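Local coordinates for protein YfnB (Bacillus subtilis, PDB 3ED5) that probably acts as a hydrolase of the HAD-like superfamily, perhaps a 5'-nucleotidase, at residues T9-V14 / Y122-G127; T17-Q22 / Y133-D138; F156-K161 / T187-G192; E177-I182 / A196-C201. All coordinates share one frame; numbering follows the deposited sequence. Where two conformers were deposited one is given.

Contact 1: T9-V14 / Y122-G127; sequences TLLFDV and YIVTNG. With FMT (formic acid), chain C.
Leu11 and Phe12 pair in parallel with Tyr122 and Ile123 in the central sheet of the HAD-like fold, where strand 9-12 leads into Asp13, probably the catalytic nucleophile. Three bonds fix the register. Tyr122 N donates to Leu10 O (2.9 Å) almost head-on. Phe12 N reaches Tyr122 O at 2.8 Å on a nearly straight path (172°), whereas Val124 N meets Phe12 O at 2.9 Å from above the carbonyl plane. On the face that carries Leu11 and Tyr122, the tyrosine's CG stands beside its own backbone N (chi1 -64°), which swings the ring back toward the strand's start, beside Thr9 of the neighbouring strand. There Thr9 CG2 touches Tyr122 CE2 at 3.7 Å, and Leu11 CD2 lies 3.8 Å from Tyr122 CB. The phenol oxygen bonds Lys146. Replacing Tyr122 with an alanine would probably leave Thr9 CG2 facing a gap and the Lys146 amine without its phenol partner. The face with Phe12 and Ile123 is tightest just beyond the strand: Val14 CG2 meets Ile123 CG2 at 3.5 Å, the side chains crossing near a right angle. At the far end Thr125 OG1 accepts from Gly127 N (3.0 Å), an ST turn. Strand 179-183 flanks 9-12, strand 147-150 flanks 120-125, and helix 108-116 packs on Phe12 through Ile112 and Leu115.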
loop_
_atom_site.group_PDB
_atom_site.type_symbol
_atom_site.label_atom_id
_atom_site.label_comp_id
_atom_site.label_asym_id
_atom_site.label_seq_id
_atom_site.Cartn_x
_atom_site.Cartn_y
_atom_site.Cartn_z
ATOM N N THR A 9 1.819 8.098 -17.501
ATOM C CA THR A 9 2.520 7.298 -16.513
ATOM C C THR A 9 1.615 7.197 -15.295
ATOM O O THR A 9 1.232 8.237 -14.742
ATOM C CB THR A 9 3.812 8.012 -16.114
ATOM O OG1 THR A 9 4.580 8.284 -17.300
ATOM C CG2 THR A 9 4.650 7.153 -15.134
ATOM N N LEU A 10 1.306 5.965 -14.869
ATOM C CA LEU A 10 0.455 5.747 -13.676
ATOM C C LEU A 10 1.283 5.053 -12.600
ATOM O O LEU A 10 1.915 4.020 -12.877
ATOM C CB LEU A 10 -0.804 4.903 -14.000
ATOM C CG LEU A 10 -1.564 5.427 -15.240
ATOM C CD1 LEU A 10 -2.734 4.494 -15.578
ATOM C CD2 LEU A 10 -2.050 6.873 -15.039
ATOM N N LEU A 11 1.303 5.634 -11.400
ATOM C CA LEU A 11 1.993 5.042 -10.273
ATOM C C LEU A 11 0.935 4.489 -9.309
ATOM O O LEU A 11 0.093 5.237 -8.812
ATOM C CB LEU A 11 2.841 6.090 -9.538
ATOM C CG LEU A 11 3.734 7.018 -10.409
ATOM C CD1 LEU A 11 4.520 7.963 -9.490
ATOM C CD2 LEU A 11 4.709 6.233 -11.291
ATOM N N PHE A 12 0.989 3.187 -9.080
ATOM C CA PHE A 12 -0.020 2.560 -8.229
ATOM C C PHE A 12 0.610 2.119 -6.921
ATOM O O PHE A 12 1.623 1.433 -6.895
ATOM C CB PHE A 12 -0.587 1.296 -8.910
ATOM C CG PHE A 12 -1.674 1.561 -9.898
ATOM C CD1 PHE A 12 -3.013 1.606 -9.517
ATOM C CD2 PHE A 12 -1.354 1.743 -11.252
ATOM C CE1 PHE A 12 -4.029 1.880 -10.475
ATOM C CE2 PHE A 12 -2.360 1.982 -12.213
ATOM C CZ PHE A 12 -3.682 2.055 -11.829
ATOM N N ASP A 13 -0.049 2.488 -5.833
ATOM C CA ASP A 13 0.153 1.838 -4.548
ATOM C C ASP A 13 -0.367 0.387 -4.652
ATOM O O ASP A 13 -1.167 0.064 -5.532
ATOM C CB ASP A 13 -0.610 2.639 -3.481
ATOM C CG ASP A 13 -0.599 1.964 -2.120
ATOM O OD1 ASP A 13 0.478 1.875 -1.477
ATOM O OD2 ASP A 13 -1.686 1.545 -1.712
ATOM N N VAL A 14 0.071 -0.495 -3.739
ATOM C CA VAL A 14 -0.342 -1.911 -3.778
ATOM C C VAL A 14 -1.508 -2.151 -2.812
ATOM O O VAL A 14 -2.633 -2.517 -3.209
ATOM C CB VAL A 14 0.846 -2.866 -3.408
ATOM C CG1 VAL A 14 0.396 -4.345 -3.404
ATOM C CG2 VAL A 14 1.990 -2.739 -4.467
ATOM N N TYR A 122 3.625 1.681 -13.075
ATOM C CA TYR A 122 4.675 1.415 -12.107
ATOM C C TYR A 122 4.027 1.175 -10.746
ATOM O O TYR A 122 2.933 1.671 -10.471
ATOM C CB TYR A 122 5.611 2.587 -11.924
ATOM C CG TYR A 122 6.357 2.881 -13.206
ATOM C CD1 TYR A 122 7.593 2.272 -13.451
ATOM C CD2 TYR A 122 5.804 3.714 -14.172
ATOM C CE1 TYR A 122 8.291 2.514 -14.652
ATOM C CE2 TYR A 122 6.511 3.973 -15.392
ATOM C CZ TYR A 122 7.733 3.360 -15.601
ATOM O OH TYR A 122 8.457 3.581 -16.762
ATOM N N ILE A 123 4.759 0.469 -9.901
ATOM C CA ILE A 123 4.338 0.265 -8.498
ATOM C C ILE A 123 5.168 1.189 -7.586
ATOM O O ILE A 123 6.379 1.307 -7.782
ATOM C CB ILE A 123 4.553 -1.194 -8.029
ATOM C CG1 ILE A 123 3.600 -2.173 -8.748
ATOM C CG2 ILE A 123 4.399 -1.289 -6.469
ATOM C CD1 ILE A 123 2.126 -1.977 -8.383
ATOM N N VAL A 124 4.508 1.831 -6.604
ATOM C CA VAL A 124 5.188 2.642 -5.590
ATOM C C VAL A 124 4.682 2.147 -4.226
ATOM O O VAL A 124 3.492 2.265 -3.912
ATOM C CB VAL A 124 5.026 4.187 -5.791
ATOM C CG1 VAL A 124 5.837 4.618 -7.082
ATOM C CG2 VAL A 124 3.513 4.612 -5.885
ATOM N N THR A 125 5.586 1.532 -3.486
ATOM C CA THR A 125 5.157 0.876 -2.226
ATOM C C THR A 125 6.175 1.016 -1.086
ATOM O O THR A 125 7.390 0.989 -1.313
ATOM C CB THR A 125 4.775 -0.632 -2.486
ATOM O OG1 THR A 125 4.250 -1.215 -1.257
ATOM C CG2 THR A 125 6.015 -1.457 -2.921
ATOM N N ASN A 126 5.650 1.141 0.153
ATOM C CA ASN A 126 6.476 1.099 1.372
ATOM C C ASN A 126 6.496 -0.331 1.970
ATOM O O ASN A 126 7.181 -0.582 2.965
ATOM C CB ASN A 126 5.879 2.014 2.459
ATOM C CG ASN A 126 6.209 3.462 2.255
ATOM O OD1 ASN A 126 6.973 3.822 1.341
ATOM N ND2 ASN A 126 5.637 4.311 3.087
ATOM N N GLY A 127 5.758 -1.251 1.357
ATOM C CA GLY A 127 5.694 -2.642 1.841
ATOM C C GLY A 127 7.011 -3.389 1.718
ATOM O O GLY A 127 7.857 -3.065 0.907
HETATM C C FMT C . 2.298 2.621 1.411
HETATM O O1 FMT C . 2.224 2.010 2.464
HETATM O O2 FMT C . 2.997 2.161 0.509
HETATM O O HOH W 1 1.620 -0.765 -0.660
#

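Contact 2: T17-Q22 / Y133-D138. With FMT (formic acid), chain G.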
loop_
_atom_site.group_PDB
_atom_site.type_symbol
_atom_site.label_atom_id
_atom_site.label_comp_id
_atom_site.label_asym_id
_atom_site.label_seq_id
_atom_site.Cartn_x
_atom_site.Cartn_y
_atom_site.Cartn_z
ATOM N N THR A 17 -5.204 -0.862 -2.644
ATOM C CA THR A 17 -5.378 -0.075 -3.874
ATOM C C THR A 17 -5.678 -1.063 -4.997
ATOM O O THR A 17 -6.750 -0.990 -5.591
ATOM C CB THR A 17 -4.130 0.786 -4.166
ATOM O OG1 THR A 17 -3.928 1.695 -3.071
ATOM C CG2 THR A 17 -4.324 1.627 -5.465
ATOM N N ILE A 18 -4.773 -2.031 -5.231
ATOM C CA ILE A 18 -5.026 -3.106 -6.202
ATOM C C ILE A 18 -5.096 -4.508 -5.574
ATOM O O ILE A 18 -5.737 -5.376 -6.125
ATOM C CB ILE A 18 -4.018 -3.091 -7.417
ATOM C CG1 ILE A 18 -2.559 -3.171 -6.924
ATOM C CG2 ILE A 18 -4.294 -1.858 -8.284
ATOM C CD1 ILE A 18 -1.439 -3.092 -8.051
ATOM N N LEU A 19 -4.438 -4.709 -4.435
ATOM C CA LEU A 19 -4.563 -5.969 -3.685
ATOM C C LEU A 19 -5.384 -5.697 -2.446
ATOM O O LEU A 19 -5.278 -4.616 -1.872
ATOM C CB LEU A 19 -3.172 -6.503 -3.287
ATOM C CG LEU A 19 -2.326 -7.037 -4.447
ATOM C CD1 LEU A 19 -0.997 -7.626 -3.890
ATOM C CD2 LEU A 19 -3.095 -8.100 -5.220
ATOM N N ASP A 20 -6.161 -6.691 -2.013
ATOM C CA ASP A 20 -7.029 -6.520 -0.858
ATOM C C ASP A 20 -6.186 -6.885 0.379
ATOM O O ASP A 20 -6.186 -8.039 0.836
ATOM C CB ASP A 20 -8.280 -7.395 -1.034
ATOM C CG ASP A 20 -9.293 -7.258 0.128
ATOM O OD1 ASP A 20 -9.024 -6.614 1.149
ATOM O OD2 ASP A 20 -10.377 -7.816 -0.009
ATOM N N PHE A 21 -5.442 -5.889 0.879
ATOM C CA PHE A 21 -4.563 -6.100 2.018
ATOM C C PHE A 21 -5.366 -6.382 3.265
ATOM O O PHE A 21 -4.957 -7.206 4.088
ATOM C CB PHE A 21 -3.665 -4.894 2.275
ATOM C CG PHE A 21 -2.709 -5.107 3.416
ATOM C CD1 PHE A 21 -1.513 -5.811 3.213
ATOM C CD2 PHE A 21 -3.037 -4.669 4.714
ATOM C CE1 PHE A 21 -0.615 -6.023 4.275
ATOM C CE2 PHE A 21 -2.143 -4.893 5.781
ATOM C CZ PHE A 21 -0.929 -5.563 5.550
ATOM N N GLN A 22 -6.527 -5.743 3.390
ATOM C CA GLN A 22 -7.400 -6.066 4.562
ATOM C C GLN A 22 -7.690 -7.562 4.683
ATOM O O GLN A 22 -7.645 -8.123 5.791
ATOM C CB GLN A 22 -8.716 -5.282 4.490
ATOM C CG GLN A 22 -8.484 -3.763 4.528
ATOM C CD GLN A 22 -7.699 -3.353 5.747
ATOM O OE1 GLN A 22 -6.540 -2.908 5.668
ATOM N NE2 GLN A 22 -8.307 -3.528 6.893
ATOM N N TYR A 133 6.500 -8.272 -4.071
ATOM C CA TYR A 133 6.846 -9.024 -5.274
ATOM C C TYR A 133 6.050 -10.345 -5.307
ATOM O O TYR A 133 5.437 -10.710 -6.330
ATOM C CB TYR A 133 8.350 -9.324 -5.342
ATOM C CG TYR A 133 9.148 -8.231 -6.050
ATOM C CD1 TYR A 133 9.389 -6.997 -5.452
ATOM C CD2 TYR A 133 9.652 -8.445 -7.332
ATOM C CE1 TYR A 133 10.149 -5.990 -6.111
ATOM C CE2 TYR A 133 10.403 -7.455 -8.004
ATOM C CZ TYR A 133 10.653 -6.238 -7.380
ATOM O OH TYR A 133 11.392 -5.268 -8.051
ATOM N N LYS A 134 6.056 -11.041 -4.176
ATOM C CA LYS A 134 5.389 -12.342 -4.128
ATOM C C LYS A 134 3.879 -12.244 -4.356
ATOM O O LYS A 134 3.335 -12.994 -5.194
ATOM C CB LYS A 134 5.699 -13.084 -2.809
ATOM C CG LYS A 134 5.003 -14.452 -2.734
ATOM C CD LYS A 134 5.403 -15.210 -1.457
ATOM C CE LYS A 134 4.968 -16.656 -1.489
ATOM N NZ LYS A 134 3.483 -16.788 -1.610
ATOM N N ARG A 135 3.213 -11.324 -3.660
ATOM C CA ARG A 135 1.757 -11.149 -3.794
ATOM C C ARG A 135 1.369 -10.627 -5.189
ATOM O O ARG A 135 0.355 -11.070 -5.762
ATOM C CB ARG A 135 1.220 -10.252 -2.676
ATOM C CG ARG A 135 1.309 -10.991 -1.302
ATOM C CD ARG A 135 1.117 -10.012 -0.171
ATOM N NE ARG A 135 -0.220 -9.371 -0.227
ATOM C CZ ARG A 135 -0.456 -8.059 -0.201
ATOM N NH1 ARG A 135 0.540 -7.168 -0.134
ATOM N NH2 ARG A 135 -1.719 -7.634 -0.227
ATOM N N LEU A 136 2.192 -9.748 -5.767
ATOM C CA LEU A 136 1.930 -9.337 -7.143
ATOM C C LEU A 136 2.104 -10.499 -8.125
ATOM O O LEU A 136 1.357 -10.588 -9.132
ATOM C CB LEU A 136 2.840 -8.158 -7.565
ATOM C CG LEU A 136 2.495 -6.841 -6.871
ATOM C CD1 LEU A 136 3.648 -5.843 -7.081
ATOM C CD2 LEU A 136 1.135 -6.253 -7.312
ATOM N N ARG A 137 3.100 -11.346 -7.901
ATOM C CA ARG A 137 3.287 -12.508 -8.787
ATOM C C ARG A 137 2.112 -13.484 -8.662
ATOM O O ARG A 137 1.566 -13.944 -9.664
ATOM C CB ARG A 137 4.602 -13.234 -8.514
ATOM C CG ARG A 137 5.817 -12.506 -9.054
ATOM C CD ARG A 137 7.040 -13.431 -9.089
ATOM N NE ARG A 137 8.167 -12.772 -9.753
ATOM C CZ ARG A 137 9.201 -12.216 -9.116
ATOM N NH1 ARG A 137 10.157 -11.636 -9.818
ATOM N NH2 ARG A 137 9.288 -12.239 -7.785
ATOM N N ASP A 138 1.761 -13.817 -7.420
ATOM C CA ASP A 138 0.743 -14.826 -7.177
ATOM C C ASP A 138 -0.658 -14.436 -7.672
ATOM O O ASP A 138 -1.440 -15.319 -8.040
ATOM C CB ASP A 138 0.670 -15.147 -5.661
ATOM C CG ASP A 138 1.941 -15.849 -5.126
ATOM O OD1 ASP A 138 2.781 -16.343 -5.907
ATOM O OD2 ASP A 138 2.083 -15.974 -3.873
HETATM C C FMT G . 8.349 -14.994 -5.844
HETATM O O1 FMT G . 8.982 -15.492 -6.795
HETATM O O2 FMT G . 8.124 -13.785 -5.713
#
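Leu19 lies against Arg135 where the segment after strand 9-12 and the probable nucleophile, which resembles the flap of HAD hydrolases, passes helix 129-138. The tight part is this one pair. Leu19 CD1 sits 3.7 Å above the guanidinium plane of Arg135, over its centre, and also touches Arg135 CB at 3.6 Å, while Leu19 CB is 3.6 Å from Arg135 NH2. A bend at chi3 (62°) folds the arginine so that leucine can touch both its root and its flat end. Phe21 meets the same group differently: Arg135 NH2 stands at the ring edge, 3.9 Å from Phe21 CD1, with the two planes 76° apart, so the ring does not stack on the cation. The guanidinium is held from outside, NH1 by a salt bridge to Asp15 and NE by Gly101 O, which fixes its rotation. Packing is slacker further in, where Ile18 CD1 and Leu136 CD2 are 4.1 Å apart, both side chains resting on Ile123 of strand 120-125. The helix surface turned to solvent is polar instead. There Arg137 NH2 bonds O2 of a formic acid molecule at 2.8 Å, and Lys134 NZ forms a salt bridge with Asp138 OD2 at 2.8 Å, meeting that oxygen nearly along its C-O bond.

Contact 3: F156-K161 / T187-G192; sequences FQKPMK and TADIKG. With FMT (formic acid), chain D; FMT (formic acid), chain C.
Lys158 and Asp189 form the charged part of a contact between the loop before helix 161-169 and helix 186-195, both beside the probable active site of the HAD-like fold. Lys158 NZ donates to Asp189 OD1 at 2.7 Å, meeting that oxygen's syn lone pair, on the side of the other carboxylate oxygen. The lysine chain bends at chi3 (-78°), which turns its amine to this acid as well as to Asp13 OD1 and Val124 O. Three oxygens thus grip one buried amine, consistent with the lysine that faces the nucleophile in HAD hydrolases. Asp189 OD2 is held by Ser185 N. A methionine in place of Lys158 would probably leave Asp189 and Asp13 facing each other without the amine between them, and Val124 O without this donor.

Apolar contact follows the same lysine to its root, where CB lies 3.9 Å from Ala188 CB. Pro159, preceded by a cis peptide bond, wedges against the helix backbone: its CB is 3.5 Å from Gly192 CA, and its CG is 3.7 Å from Lys191 CD. Gly192 has no side chain to stand between the helix backbone and the proline.

Carbonyl oxygens supply the remaining contacts. Thr187 O, in a wider pi-type turn, lies 3.1 Å from Pro159 CB and accepts Lys191 NZ at 3.2 Å. Gly192 CA points a hydrogen at Pro159 O (3.6 Å).

Helix 42-60 adjoins Pro159 and Ala188 through Glu60; Tyr163 and Phe164 of helix 161-169 touch Lys158; and Ile190 turns to strand 199-203.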
loop_
_atom_site.group_PDB
_atom_site.type_symbol
_atom_site.label_atom_id
_atom_site.label_comp_id
_atom_site.label_asym_id
_atom_site.label_seq_id
_atom_site.Cartn_x
_atom_site.Cartn_y
_atom_site.Cartn_z
ATOM N N PHE A 156 14.517 6.265 2.091
ATOM C CA PHE A 156 13.386 7.081 2.496
ATOM C C PHE A 156 12.110 6.243 2.296
ATOM O O PHE A 156 12.192 5.033 2.035
ATOM C CB PHE A 156 13.343 8.377 1.643
ATOM C CG PHE A 156 14.624 9.165 1.671
ATOM C CD1 PHE A 156 14.833 10.150 2.623
ATOM C CD2 PHE A 156 15.626 8.913 0.727
ATOM C CE1 PHE A 156 16.052 10.899 2.635
ATOM C CE2 PHE A 156 16.833 9.644 0.720
ATOM C CZ PHE A 156 17.047 10.627 1.695
ATOM N N GLN A 157 10.946 6.869 2.400
ATOM C CA GLN A 157 9.684 6.147 2.264
ATOM C C GLN A 157 8.633 7.158 1.855
ATOM O O GLN A 157 8.780 8.321 2.160
ATOM C CB GLN A 157 9.289 5.438 3.598
ATOM C CG GLN A 157 9.066 6.342 4.817
ATOM C CD GLN A 157 10.330 6.981 5.383
ATOM O OE1 GLN A 157 11.417 6.378 5.390
ATOM N NE2 GLN A 157 10.200 8.235 5.871
ATOM N N LYS A 158 7.573 6.716 1.186
ATOM C CA LYS A 158 6.398 7.584 0.996
ATOM C C LYS A 158 5.926 8.056 2.386
ATOM O O LYS A 158 5.899 7.242 3.344
ATOM C CB LYS A 158 5.240 6.860 0.288
ATOM C CG LYS A 158 5.553 6.133 -1.028
ATOM C CD LYS A 158 4.214 5.610 -1.674
ATOM C CE LYS A 158 3.756 4.396 -0.993
ATOM N NZ LYS A 158 2.585 3.777 -1.665
ATOM N N PRO A 159 5.558 9.345 2.526
ATOM C CA PRO A 159 5.364 10.364 1.471
ATOM C C PRO A 159 6.578 11.259 1.157
ATOM O O PRO A 159 6.440 12.269 0.425
ATOM C CB PRO A 159 4.279 11.250 2.073
ATOM C CG PRO A 159 4.675 11.302 3.518
ATOM C CD PRO A 159 5.043 9.836 3.821
HETATM N N MSE A 160 7.743 10.930 1.698
HETATM C CA MSE A 160 8.935 11.804 1.574
HETATM C C MSE A 160 9.253 12.153 0.128
HETATM O O MSE A 160 9.310 11.274 -0.731
HETATM C CB MSE A 160 10.166 11.170 2.221
HETATM C CG MSE A 160 10.014 10.915 3.734
HETATM SE SE MSE A 160 9.523 12.514 4.795
HETATM C CE MSE A 160 7.610 12.328 4.838
ATOM N N LYS A 161 9.470 13.442 -0.119
ATOM C CA LYS A 161 9.882 13.916 -1.442
ATOM C C LYS A 161 11.097 13.130 -1.957
ATOM O O LYS A 161 11.158 12.788 -3.144
ATOM C CB LYS A 161 10.087 15.446 -1.408
ATOM C CG LYS A 161 11.160 15.957 -0.426
ATOM C CD LYS A 161 11.196 17.495 -0.329
ATOM C CE LYS A 161 12.373 18.003 0.529
ATOM N NZ LYS A 161 12.461 19.498 0.455
ATOM N N THR A 187 -1.928 9.771 3.687
ATOM C CA THR A 187 -0.641 10.173 4.221
ATOM C C THR A 187 0.557 9.735 3.393
ATOM O O THR A 187 1.539 10.481 3.342
ATOM C CB THR A 187 -0.446 9.741 5.692
ATOM O OG1 THR A 187 -0.553 8.316 5.801
ATOM C CG2 THR A 187 -1.508 10.387 6.610
ATOM N N ALA A 188 0.505 8.561 2.768
ATOM C CA ALA A 188 1.636 8.069 1.992
ATOM C C ALA A 188 1.456 8.451 0.546
ATOM O O ALA A 188 2.416 8.935 -0.095
ATOM C CB ALA A 188 1.771 6.560 2.083
ATOM N N ASP A 189 0.249 8.212 0.013
ATOM C CA ASP A 189 0.046 8.344 -1.461
ATOM C C ASP A 189 -0.392 9.730 -1.867
ATOM O O ASP A 189 0.189 10.337 -2.784
ATOM C CB ASP A 189 -0.976 7.315 -1.966
ATOM C CG ASP A 189 -0.552 5.892 -1.689
ATOM O OD1 ASP A 189 0.608 5.549 -2.007
ATOM O OD2 ASP A 189 -1.390 5.143 -1.123
ATOM N N ILE A 190 -1.403 10.267 -1.195
ATOM C CA ILE A 190 -1.943 11.545 -1.629
ATOM C C ILE A 190 -1.031 12.693 -1.208
ATOM O O ILE A 190 -0.615 13.484 -2.042
ATOM C CB ILE A 190 -3.399 11.748 -1.175
ATOM C CG1 ILE A 190 -4.272 10.523 -1.548
ATOM C CG2 ILE A 190 -3.944 13.043 -1.741
ATOM C CD1 ILE A 190 -4.249 10.116 -3.076
ATOM N N LYS A 191 -0.662 12.751 0.068
ATOM C CA LYS A 191 0.314 13.738 0.526
ATOM C C LYS A 191 1.628 13.555 -0.238
ATOM O O LYS A 191 2.210 14.523 -0.688
ATOM C CB LYS A 191 0.557 13.629 2.023
ATOM C CG LYS A 191 1.525 14.699 2.576
ATOM C CD LYS A 191 2.284 14.082 3.793
ATOM C CE LYS A 191 1.436 13.985 5.042
ATOM N NZ LYS A 191 1.595 12.630 5.712
ATOM N N GLY A 192 2.064 12.306 -0.394
ATOM C CA GLY A 192 3.275 11.997 -1.161
ATOM C C GLY A 192 3.244 12.600 -2.566
ATOM O O GLY A 192 4.167 13.355 -2.971
HETATM C C FMT D . 14.130 9.010 6.376
HETATM O O1 FMT D . 13.085 8.940 7.086
HETATM O O2 FMT D . 14.818 8.040 5.968
HETATM C C FMT C . 2.298 2.621 1.411
HETATM O O1 FMT C . 2.224 2.010 2.464
HETATM O O2 FMT C . 2.997 2.161 0.509
#

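Contact 4: E177-I182 / A196-C201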
loop_
_atom_site.group_PDB
_atom_site.type_symbol
_atom_site.label_atom_id
_atom_site.label_comp_id
_atom_site.label_asym_id
_atom_site.label_seq_id
_atom_site.Cartn_x
_atom_site.Cartn_y
_atom_site.Cartn_z
ATOM N N GLU A 177 3.752 16.361 -15.086
ATOM C CA GLU A 177 2.470 16.829 -15.611
ATOM C C GLU A 177 1.628 15.699 -16.225
ATOM O O GLU A 177 0.402 15.799 -16.291
ATOM C CB GLU A 177 2.738 17.901 -16.669
ATOM C CG GLU A 177 1.509 18.510 -17.237
ATOM C CD GLU A 177 1.828 19.463 -18.362
ATOM O OE1 GLU A 177 2.991 19.904 -18.465
ATOM O OE2 GLU A 177 0.905 19.768 -19.145
ATOM N N HIS A 178 2.286 14.634 -16.671
ATOM C CA HIS A 178 1.613 13.507 -17.330
ATOM C C HIS A 178 1.632 12.250 -16.491
ATOM O O HIS A 178 1.526 11.137 -17.025
ATOM C CB HIS A 178 2.277 13.241 -18.672
ATOM C CG HIS A 178 2.222 14.423 -19.579
ATOM N ND1 HIS A 178 1.133 14.690 -20.380
ATOM C CD2 HIS A 178 3.096 15.441 -19.770
ATOM C CE1 HIS A 178 1.351 15.810 -21.054
ATOM N NE2 HIS A 178 2.529 16.289 -20.692
ATOM N N THR A 179 1.790 12.441 -15.186
ATOM C CA THR A 179 1.839 11.339 -14.253
ATOM C C THR A 179 0.730 11.441 -13.202
ATOM O O THR A 179 0.466 12.522 -12.668
ATOM C CB THR A 179 3.210 11.308 -13.541
ATOM O OG1 THR A 179 4.246 11.201 -14.512
ATOM C CG2 THR A 179 3.314 10.122 -12.526
ATOM N N LEU A 180 0.118 10.298 -12.879
ATOM C CA LEU A 180 -0.912 10.230 -11.849
ATOM C C LEU A 180 -0.485 9.193 -10.820
ATOM O O LEU A 180 -0.078 8.072 -11.204
ATOM C CB LEU A 180 -2.250 9.792 -12.488
ATOM C CG LEU A 180 -3.436 9.670 -11.485
ATOM C CD1 LEU A 180 -3.851 11.038 -10.908
ATOM C CD2 LEU A 180 -4.638 9.036 -12.217
ATOM N N ILE A 181 -0.625 9.509 -9.527
ATOM C CA ILE A 181 -0.465 8.470 -8.517
ATOM C C ILE A 181 -1.854 8.074 -7.975
ATOM O O ILE A 181 -2.678 8.941 -7.680
ATOM C CB ILE A 181 0.493 8.864 -7.362
ATOM C CG1 ILE A 181 0.584 7.710 -6.327
ATOM C CG2 ILE A 181 0.072 10.200 -6.695
ATOM C CD1 ILE A 181 1.736 7.923 -5.252
ATOM N N ILE A 182 -2.082 6.768 -7.863
ATOM C CA ILE A 182 -3.363 6.219 -7.396
ATOM C C ILE A 182 -3.096 5.390 -6.145
ATOM O O ILE A 182 -2.284 4.461 -6.168
ATOM C CB ILE A 182 -3.958 5.272 -8.471
ATOM C CG1 ILE A 182 -4.117 5.980 -9.830
ATOM C CG2 ILE A 182 -5.343 4.711 -7.991
ATOM C CD1 ILE A 182 -2.946 5.749 -10.801
ATOM N N ALA A 196 5.264 15.947 -4.225
ATOM C CA ALA A 196 6.156 15.643 -5.349
ATOM C C ALA A 196 5.697 16.230 -6.688
ATOM O O ALA A 196 6.323 16.006 -7.733
ATOM C CB ALA A 196 6.330 14.095 -5.436
ATOM N N GLY A 197 4.621 17.006 -6.665
ATOM C CA GLY A 197 4.162 17.699 -7.845
ATOM C C GLY A 197 3.331 16.850 -8.790
ATOM O O GLY A 197 3.251 17.173 -9.980
ATOM N N LEU A 198 2.702 15.794 -8.260
ATOM C CA LEU A 198 1.814 14.934 -9.058
ATOM C C LEU A 198 0.328 15.141 -8.781
ATOM O O LEU A 198 -0.073 15.356 -7.637
ATOM C CB LEU A 198 2.120 13.448 -8.807
ATOM C CG LEU A 198 3.588 13.004 -8.924
ATOM C CD1 LEU A 198 3.666 11.573 -8.549
ATOM C CD2 LEU A 198 4.089 13.232 -10.378
ATOM N N ASP A 199 -0.491 14.970 -9.822
ATOM C CA ASP A 199 -1.925 14.753 -9.632
ATOM C C ASP A 199 -2.091 13.447 -8.847
ATOM O O ASP A 199 -1.294 12.503 -9.010
ATOM C CB ASP A 199 -2.663 14.661 -10.990
ATOM C CG ASP A 199 -2.790 16.011 -11.679
ATOM O OD1 ASP A 199 -2.404 17.021 -11.064
ATOM O OD2 ASP A 199 -3.291 16.053 -12.826
ATOM N N THR A 200 -3.110 13.406 -7.993
ATOM C CA THR A 200 -3.377 12.248 -7.130
ATOM C C THR A 200 -4.823 11.734 -7.252
ATOM O O THR A 200 -5.772 12.523 -7.414
ATOM C CB THR A 200 -3.174 12.631 -5.640
ATOM O OG1 THR A 200 -3.913 13.821 -5.369
ATOM C CG2 THR A 200 -1.674 12.911 -5.328
ATOM N N CYS A 201 -4.978 10.416 -7.108
ATOM C CA CYS A 201 -6.305 9.771 -7.106
ATOM C C CYS A 201 -6.446 8.911 -5.842
ATOM O O CYS A 201 -5.744 7.933 -5.685
ATOM C CB CYS A 201 -6.470 8.926 -8.370
ATOM S SG CYS A 201 -8.109 8.137 -8.441
HETATM O O HOH W 2 0.189 15.156 -12.519
#
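Leu198 fits its CD2 against Thr179 CB at 3.8 Å, at the start of the two parallel strands of a beta-alpha-beta unit (strand 179-183, helix 186-195, strand 199-203). Just before it, Gly197 ends the helix in a Schellman motif, its positive phi (82°) leaving no room for a side chain. On the face of Ile181 and Thr200 the methyls sit side by side: Ile181 CG2 and Thr200 CG2 are 3.5 Å apart, both side chains pointing the same way. Phe164 and Phe168 of helix 161-169 close over Ile181 and Leu198. The other face is shaped by Leu180. With CG opposite its backbone N (chi1 180°) and chi2 at 67°, its CD1 leans across the strand gap onto Asp199 O (3.5 Å) and reaches Cys201 CB at 4.2 Å, filling the groove between the side chains of Asp199 and Cys201. Tyr218 of the next strand touches both Leu180 and Cys201. Two bonds fasten the strands where they run close: Ile181 N to Asp199 O at 3.1 Å, and Cys201 N to Ile181 O at 2.8 Å. Nearer the strand starts the backbones splay apart, and a water takes the place of a direct bond, donating to Thr179 O at 2.7 Å and accepting from Asp199 N at 2.8 Å.

In the fold
From the N terminus, segments 9-14 and 17-22 come first, and their partners follow in the same order after a largely helical excursion: 122-127 closes contact 1, then 133-138 closes contact 2, so the two cross. They also touch, at Val14 O and Leu19 N. Contacts 3 and 4 follow after both of these have closed, and cross each other, with 156-161 and 177-182 opening before 187-192 and 196-201 close them. Contact 4 joins the sheet of contact 1 because strands 9-12 and 179-183 are neighbours. Contact 3 meets contact 1 at the probable nucleophile, and Ile190 packs it against contact 4. Contacts 2 and 3 do not touch.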